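Local coordinates for lipoprotein (Streptococcus pneumoniae, PDB 3CX3) that binds zinc and probably hands it to an ABC transporter as a surface-attached solute-binding lipoprotein of the pneumococcus, at residues A[165-170]-A[271-276]; A[188-191]-A[195-198]. All coordinates share one frame; numbering follows the deposited sequence.

Interaction 1 of 2, residues A[165-170]-A[271-276]; sequences TKKFQP and NLEENM
Glu273 OE1 is the polar atom on which the outer edge of this contact converges. The end of the Lys167 chain passes across it, with Lys167 CE 3.2 Å from Glu273 OE1. The two side chains cross at about a right angle. Lys167 NZ stays 4.3 Å from Glu273 OE1, so the opposite charges may attract but form no salt bridge. The bend at the last torsion of the lysine, chi4 88°, turns NZ off the line of the chain and leaves the methylenes beside the oxygen. Glu273 OE1 also lies at the edge of the Phe168 ring, in its plane, 3.8 Å from Phe168 CE2. Ring and carboxylate planes are turned 78° against each other.

The two segments belong to helix 147-173 and helix 268-281. The first is the long helix that joins the two lobes, a feature of the metal-binding proteins of this family. The second is the last helix of the chain, and here it runs nearly parallel to the first, at 6°. The axes of the segments are 11.6 Å apart, so long side chains bridge the gap.

Phe168 and selenomethionine Met276 fill the inner part. Met276 CB sits over one face of the Phe168 ring, 4.0 Å from the centroid, as a CH-pi contact. Met276 SE lies above the same face but farther off, 5.0 Å from the centroid of the Phe168 ring, a loose Met-aromatic contact. A bend at the last torsion of Met276 folds Met276 CE back toward the root of the ring, 3.7 Å from Phe168 CG. The backbone joins in as well: Met276 O approaches Phe168 CE1. Outside the two segments, Lys171 adds a cation-pi contact to Phe168, and Leu164, Pro125 and Phe194 pack on Met276.

Interaction 2 of 2, residues A[188-191]-A[195-198]; sequences SYLA and GLNQ
This contact closes part of a beta-alpha-beta crossover in the C-terminal lobe. Strand 180-182 leads into the short helix 188-193, and the chain then returns through the loop at 195-197 to strand 198-200, parallel to and next to strand 180-182. The turn is tight: the CA atoms of Ala191 and Leu196 are 4.6 Å apart. Gly195 has a positive phi of 76° there. Ala191 O lies close to the backbone N atoms of Gly195 and Leu196, but the angles are too poor for a hydrogen bond to either. The segment 188-191 is itself only weakly helical.

Ala191 CB is the central apolar point. It meets Leu196 CB at 4.1 Å and Gln198 CG at 3.8 Å. Beside it, the branch tips Leu190 CD2 and Leu196 CD1 make a looser contact. Phe180, on the neighbouring strand, touches Ala191, Leu196 and Gln198, while Leu279 of helix 268-281 packs on both leucines.

The glutamine reaches back to the start of the helix. Its CG lies between the backbone N and the carbonyl carbon (chi1 50°), and a second bend at chi2 lays the amide alongside Ser188. The Ser188 side chain is about 10 Å from the zinc ion, which His184, a few residues earlier, helps to bind. Ser188 OG is hydrogen-bonded to Glu97 OE1. A water adds a weak bridge, accepting from Gln198 NE2 at 3.1 Å and donating to Ser188 OG at 3.5 Å.

Interaction 2 is nested, along the chain, inside the loop closed by interaction 1, and their centres are about 13 Å apart. They meet directly where Met276 CG touches Leu190 CD1 at 4.1 Å. Helix 268-281 thus lies between the long helix 147-173 and the crossover of the C-terminal lobe. Each contact is partly buried. The 165-170/271-276 contact joins helices far apart in sequence through an aromatic ring and a selenomethionine, with a charged pair at its exposed margin. The 188-191/195-198 contact is local and relies on small apolar groups and close backbone, with an amide and a weak water bridge on its polar side.

Interaction 1 of 2, residues A[165-170]-A[271-276]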
ATOM      1  N   THR A 165      -4.173   0.225  15.735  1.00 55.52           N
ATOM      2  CA  THR A 165      -4.536   1.647  15.942  1.00 55.26           C
ATOM      3  C   THR A 165      -4.568   2.036  17.421  1.00 55.52           C
ATOM      4  O   THR A 165      -4.184   3.148  17.773  1.00 55.45           O
ATOM      5  CB  THR A 165      -5.924   2.013  15.313  1.00 55.04           C
ATOM      6  OG1 THR A 165      -5.926   1.725  13.913  1.00 55.28           O
ATOM      7  CG2 THR A 165      -6.242   3.496  15.485  1.00 55.17           C
ATOM      8  N   LYS A 166      -5.042   1.120  18.265  1.00 56.43           N
ATOM      9  CA  LYS A 166      -5.124   1.322  19.722  1.00 57.75           C
ATOM     10  C   LYS A 166      -3.774   1.284  20.432  1.00 58.43           C
ATOM     11  O   LYS A 166      -3.468   2.156  21.257  1.00 58.35           O
ATOM     12  CB  LYS A 166      -6.040   0.284  20.371  1.00 57.34           C
ATOM     13  CG  LYS A 166      -7.371   0.830  20.777  1.00 58.20           C
ATOM     14  CD  LYS A 166      -8.446   0.420  19.815  1.00 59.92           C
ATOM     15  CE  LYS A 166      -9.736   0.143  20.564  1.00 61.36           C
ATOM     16  NZ  LYS A 166      -9.512  -0.774  21.730  1.00 60.78           N
ATOM     17  N   LYS A 167      -2.980   0.262  20.127  1.00 59.11           N
ATOM     18  CA  LYS A 167      -1.637   0.151  20.670  1.00 59.72           C
ATOM     19  C   LYS A 167      -0.874   1.431  20.356  1.00 59.83           C
ATOM     20  O   LYS A 167      -0.253   2.013  21.243  1.00 60.13           O
ATOM     21  CB  LYS A 167      -0.934  -1.083  20.095  1.00 59.84           C
ATOM     22  CG  LYS A 167       0.442  -1.419  20.671  1.00 60.62           C
ATOM     23  CD  LYS A 167       0.891  -2.781  20.145  1.00 61.96           C
ATOM     24  CE  LYS A 167       2.392  -2.931  20.166  1.00 63.91           C
ATOM     25  NZ  LYS A 167       2.843  -3.456  21.477  1.00 64.36           N
ATOM     26  N   PHE A 168      -0.992   1.896  19.115  1.00 60.02           N
ATOM     27  CA  PHE A 168      -0.205   3.023  18.623  1.00 60.36           C
ATOM     28  C   PHE A 168      -0.719   4.453  18.837  1.00 61.24           C
ATOM     29  O   PHE A 168       0.071   5.397  18.803  1.00 60.95           O
ATOM     30  CB  PHE A 168       0.144   2.806  17.152  1.00 60.14           C
ATOM     31  CG  PHE A 168       1.342   1.954  16.967  1.00 59.05           C
ATOM     32  CD1 PHE A 168       2.606   2.520  16.925  1.00 58.11           C
ATOM     33  CD2 PHE A 168       1.221   0.575  16.904  1.00 58.88           C
ATOM     34  CE1 PHE A 168       3.728   1.722  16.786  1.00 57.42           C
ATOM     35  CE2 PHE A 168       2.346  -0.227  16.755  1.00 57.91           C
ATOM     36  CZ  PHE A 168       3.591   0.352  16.695  1.00 57.02           C
ATOM     37  N   GLN A 169      -2.018   4.632  19.054  1.00 62.84           N
ATOM     38  CA  GLN A 169      -2.536   5.987  19.222  1.00 64.40           C
ATOM     39  C   GLN A 169      -1.796   6.746  20.331  1.00 65.39           C
ATOM     40  O   GLN A 169      -1.394   7.890  20.111  1.00 65.59           O
ATOM     41  CB  GLN A 169      -4.062   6.007  19.398  1.00 64.30           C
ATOM     42  CG  GLN A 169      -4.703   7.393  19.281  1.00 65.89           C
ATOM     43  CD  GLN A 169      -4.345   8.140  17.985  1.00 67.61           C
ATOM     44  OE1 GLN A 169      -3.239   8.667  17.836  1.00 68.25           O
ATOM     45  NE2 GLN A 169      -5.300   8.214  17.065  1.00 67.39           N
ATOM     46  N   PRO A 170      -1.605   6.118  21.518  1.00 66.48           N
ATOM     47  CA  PRO A 170      -0.805   6.757  22.569  1.00 66.97           C
ATOM     48  C   PRO A 170       0.636   7.055  22.172  1.00 66.99           C
ATOM     49  O   PRO A 170       1.099   8.167  22.414  1.00 67.22           O
ATOM     50  CB  PRO A 170      -0.861   5.747  23.720  1.00 66.82           C
ATOM     51  CG  PRO A 170      -2.140   5.033  23.491  1.00 66.76           C
ATOM     52  CD  PRO A 170      -2.155   4.841  22.003  1.00 66.53           C
ATOM     53  N   ASN A 271       3.798  -6.587   9.201  1.00 51.94           N
ATOM     54  CA  ASN A 271       4.692  -5.663   8.469  1.00 50.38           C
ATOM     55  C   ASN A 271       4.304  -4.180   8.596  1.00 49.71           C
ATOM     56  O   ASN A 271       5.183  -3.296   8.695  1.00 49.23           O
ATOM     57  CB  ASN A 271       4.763  -6.012   6.976  1.00 50.43           C
ATOM     58  CG  ASN A 271       5.649  -7.205   6.677  1.00 49.46           C
ATOM     59  OD1 ASN A 271       6.867  -7.177   6.882  1.00 48.86           O
ATOM     60  ND2 ASN A 271       5.041  -8.248   6.135  1.00 48.81           N
ATOM     61  N   LEU A 272       2.995  -3.908   8.547  1.00 48.85           N
ATOM     62  CA  LEU A 272       2.488  -2.566   8.818  1.00 48.50           C
ATOM     63  C   LEU A 272       2.966  -2.131  10.200  1.00 49.77           C
ATOM     64  O   LEU A 272       3.623  -1.093  10.340  1.00 49.62           O
ATOM     65  CB  LEU A 272       0.957  -2.518   8.703  1.00 47.83           C
ATOM     66  CG  LEU A 272       0.182  -1.199   8.853  1.00 45.84           C
ATOM     67  CD1 LEU A 272       0.727  -0.043   8.018  1.00 43.40           C
ATOM     68  CD2 LEU A 272      -1.255  -1.436   8.504  1.00 45.98           C
ATOM     69  N   GLU A 273       2.677  -2.961  11.203  1.00 51.67           N
ATOM     70  CA  GLU A 273       3.091  -2.695  12.564  1.00 54.25           C
ATOM     71  C   GLU A 273       4.590  -2.478  12.683  1.00 55.21           C
ATOM     72  O   GLU A 273       5.026  -1.579  13.423  1.00 56.18           O
ATOM     73  CB  GLU A 273       2.650  -3.820  13.505  1.00 54.58           C
ATOM     74  CG  GLU A 273       3.334  -3.798  14.866  1.00 57.60           C
ATOM     75  CD  GLU A 273       2.479  -4.373  15.993  1.00 61.79           C
ATOM     76  OE1 GLU A 273       2.707  -3.995  17.170  1.00 63.54           O
ATOM     77  OE2 GLU A 273       1.581  -5.190  15.713  1.00 62.61           O
ATOM     78  N   GLU A 274       5.386  -3.295  11.990  1.00 55.75           N
ATOM     79  CA  GLU A 274       6.846  -3.177  12.105  1.00 56.15           C
ATOM     80  C   GLU A 274       7.346  -1.792  11.665  1.00 55.64           C
ATOM     81  O   GLU A 274       8.184  -1.184  12.320  1.00 55.49           O
ATOM     82  CB  GLU A 274       7.568  -4.275  11.337  1.00 56.25           C
ATOM     83  CG  GLU A 274       9.050  -3.975  11.185  1.00 59.71           C
ATOM     84  CD  GLU A 274       9.839  -5.119  10.613  1.00 64.04           C
ATOM     85  OE1 GLU A 274      10.850  -5.499  11.253  1.00 65.81           O
ATOM     86  OE2 GLU A 274       9.455  -5.636   9.535  1.00 64.79           O
ATOM     87  N   ASN A 275       6.825  -1.292  10.554  1.00 55.58           N
ATOM     88  CA  ASN A 275       7.172   0.052  10.126  1.00 55.41           C
ATOM     89  C   ASN A 275       6.503   1.097  11.002  1.00 55.54           C
ATOM     90  O   ASN A 275       6.993   2.213  11.115  1.00 56.02           O
ATOM     91  CB  ASN A 275       6.848   0.255   8.650  1.00 55.23           C
ATOM     92  CG  ASN A 275       7.627  -0.691   7.760  1.00 55.11           C
ATOM     93  OD1 ASN A 275       8.845  -0.549   7.592  1.00 54.17           O
ATOM     94  ND2 ASN A 275       6.931  -1.679   7.201  1.00 54.24           N
HETATM   95  N   MSE A 276       5.409   0.732  11.656  1.00 55.88           N
HETATM   96  CA  MSE A 276       4.815   1.633  12.632  1.00 56.44           C
HETATM   97  C   MSE A 276       5.682   1.785  13.872  1.00 57.20           C
HETATM   98  O   MSE A 276       5.729   2.877  14.446  1.00 57.26           O
HETATM   99  CB  MSE A 276       3.397   1.225  12.966  1.00 56.45           C
HETATM  100  CG  MSE A 276       2.464   1.525  11.828  1.00 57.87           C
HETATM  101 SE   MSE A 276       0.675   0.918  12.166  1.00 64.80          SE
HETATM  102  CE  MSE A 276       0.127   2.212  13.519  1.00 60.07           C
TER

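Interaction 2 of 2, residues A[188-191]-A[195-198]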
ATOM      1  N   SER A 188       0.598   9.488   3.913  1.00 39.10           N
ATOM      2  CA  SER A 188      -0.320  10.594   4.089  1.00 40.36           C
ATOM      3  C   SER A 188      -1.551  10.195   4.910  1.00 41.62           C
ATOM      4  O   SER A 188      -2.159  11.040   5.569  1.00 42.35           O
ATOM      5  CB  SER A 188      -0.711  11.125   2.701  1.00 40.21           C
ATOM      6  OG  SER A 188      -1.802  12.037   2.727  1.00 41.54           O
ATOM      7  N   TYR A 189      -1.882   8.901   4.876  1.00 42.19           N
ATOM      8  CA  TYR A 189      -3.089   8.345   5.457  1.00 42.05           C
ATOM      9  C   TYR A 189      -2.781   7.846   6.837  1.00 43.61           C
ATOM     10  O   TYR A 189      -3.607   7.974   7.758  1.00 44.07           O
ATOM     11  CB  TYR A 189      -3.596   7.154   4.627  1.00 41.17           C
ATOM     12  CG  TYR A 189      -4.391   7.548   3.423  1.00 37.41           C
ATOM     13  CD1 TYR A 189      -5.756   7.789   3.514  1.00 32.94           C
ATOM     14  CD2 TYR A 189      -3.776   7.693   2.188  1.00 34.94           C
ATOM     15  CE1 TYR A 189      -6.477   8.155   2.409  1.00 32.31           C
ATOM     16  CE2 TYR A 189      -4.485   8.061   1.073  1.00 30.87           C
ATOM     17  CZ  TYR A 189      -5.829   8.291   1.185  1.00 33.65           C
ATOM     18  OH  TYR A 189      -6.529   8.650   0.065  1.00 34.12           O
ATOM     19  N   LEU A 190      -1.614   7.222   6.966  1.00 44.78           N
ATOM     20  CA  LEU A 190      -1.083   6.881   8.271  1.00 46.61           C
ATOM     21  C   LEU A 190      -0.977   8.169   9.075  1.00 47.69           C
ATOM     22  O   LEU A 190      -1.772   8.393   9.979  1.00 48.06           O
ATOM     23  CB  LEU A 190       0.277   6.178   8.150  1.00 46.69           C
ATOM     24  CG  LEU A 190       0.838   5.476   9.401  1.00 47.51           C
ATOM     25  CD1 LEU A 190       1.945   4.480   9.026  1.00 46.08           C
ATOM     26  CD2 LEU A 190       1.357   6.511  10.415  1.00 47.85           C
ATOM     27  N   ALA A 191      -0.039   9.033   8.698  1.00 49.36           N
ATOM     28  CA  ALA A 191       0.198  10.305   9.386  1.00 51.30           C
ATOM     29  C   ALA A 191      -1.071  10.985   9.921  1.00 52.90           C
ATOM     30  O   ALA A 191      -1.102  11.430  11.080  1.00 53.10           O
ATOM     31  CB  ALA A 191       0.957  11.262   8.477  1.00 50.91           C
ATOM     32  N   GLY A 195      -2.287  12.163  13.872  1.00 56.53           N
ATOM     33  CA  GLY A 195      -1.985  13.541  14.245  1.00 56.35           C
ATOM     34  C   GLY A 195      -0.668  14.032  13.684  1.00 56.37           C
ATOM     35  O   GLY A 195      -0.400  15.234  13.671  1.00 56.66           O
ATOM     36  N   LEU A 196       0.163  13.094  13.228  1.00 55.69           N
ATOM     37  CA  LEU A 196       1.403  13.417  12.557  1.00 54.31           C
ATOM     38  C   LEU A 196       1.117  14.143  11.248  1.00 53.48           C
ATOM     39  O   LEU A 196      -0.004  14.093  10.722  1.00 53.12           O
ATOM     40  CB  LEU A 196       2.175  12.138  12.241  1.00 54.62           C
ATOM     41  CG  LEU A 196       2.329  11.080  13.337  1.00 54.34           C
ATOM     42  CD1 LEU A 196       2.836   9.797  12.713  1.00 52.76           C
ATOM     43  CD2 LEU A 196       3.268  11.550  14.449  1.00 54.90           C
ATOM     44  N   ASN A 197       2.136  14.837  10.744  1.00 52.00           N
ATOM     45  CA  ASN A 197       2.119  15.332   9.377  1.00 50.43           C
ATOM     46  C   ASN A 197       3.398  14.897   8.675  1.00 47.97           C
ATOM     47  O   ASN A 197       4.467  14.888   9.279  1.00 47.75           O
ATOM     48  CB  ASN A 197       1.917  16.847   9.313  1.00 51.06           C
ATOM     49  CG  ASN A 197       3.139  17.613   9.715  1.00 53.13           C
ATOM     50  OD1 ASN A 197       3.522  17.622  10.883  1.00 55.38           O
ATOM     51  ND2 ASN A 197       3.764  18.281   8.745  1.00 56.10           N
ATOM     52  N   GLN A 198       3.269  14.507   7.416  1.00 44.78           N
ATOM     53  CA  GLN A 198       4.421  14.045   6.655  1.00 42.58           C
ATOM     54  C   GLN A 198       4.836  14.953   5.522  1.00 41.42           C
ATOM     55  O   GLN A 198       4.116  15.862   5.129  1.00 41.19           O
ATOM     56  CB  GLN A 198       4.196  12.623   6.104  1.00 42.20           C
ATOM     57  CG  GLN A 198       2.905  12.414   5.376  1.00 40.52           C
ATOM     58  CD  GLN A 198       2.929  12.938   3.971  1.00 40.20           C
ATOM     59  OE1 GLN A 198       3.787  12.570   3.161  1.00 40.79           O
ATOM     60  NE2 GLN A 198       1.957  13.782   3.652  1.00 41.92           N
TER
HETATM   61  O   HOH W   1       0.082  14.611   1.327  1.00 38.88           O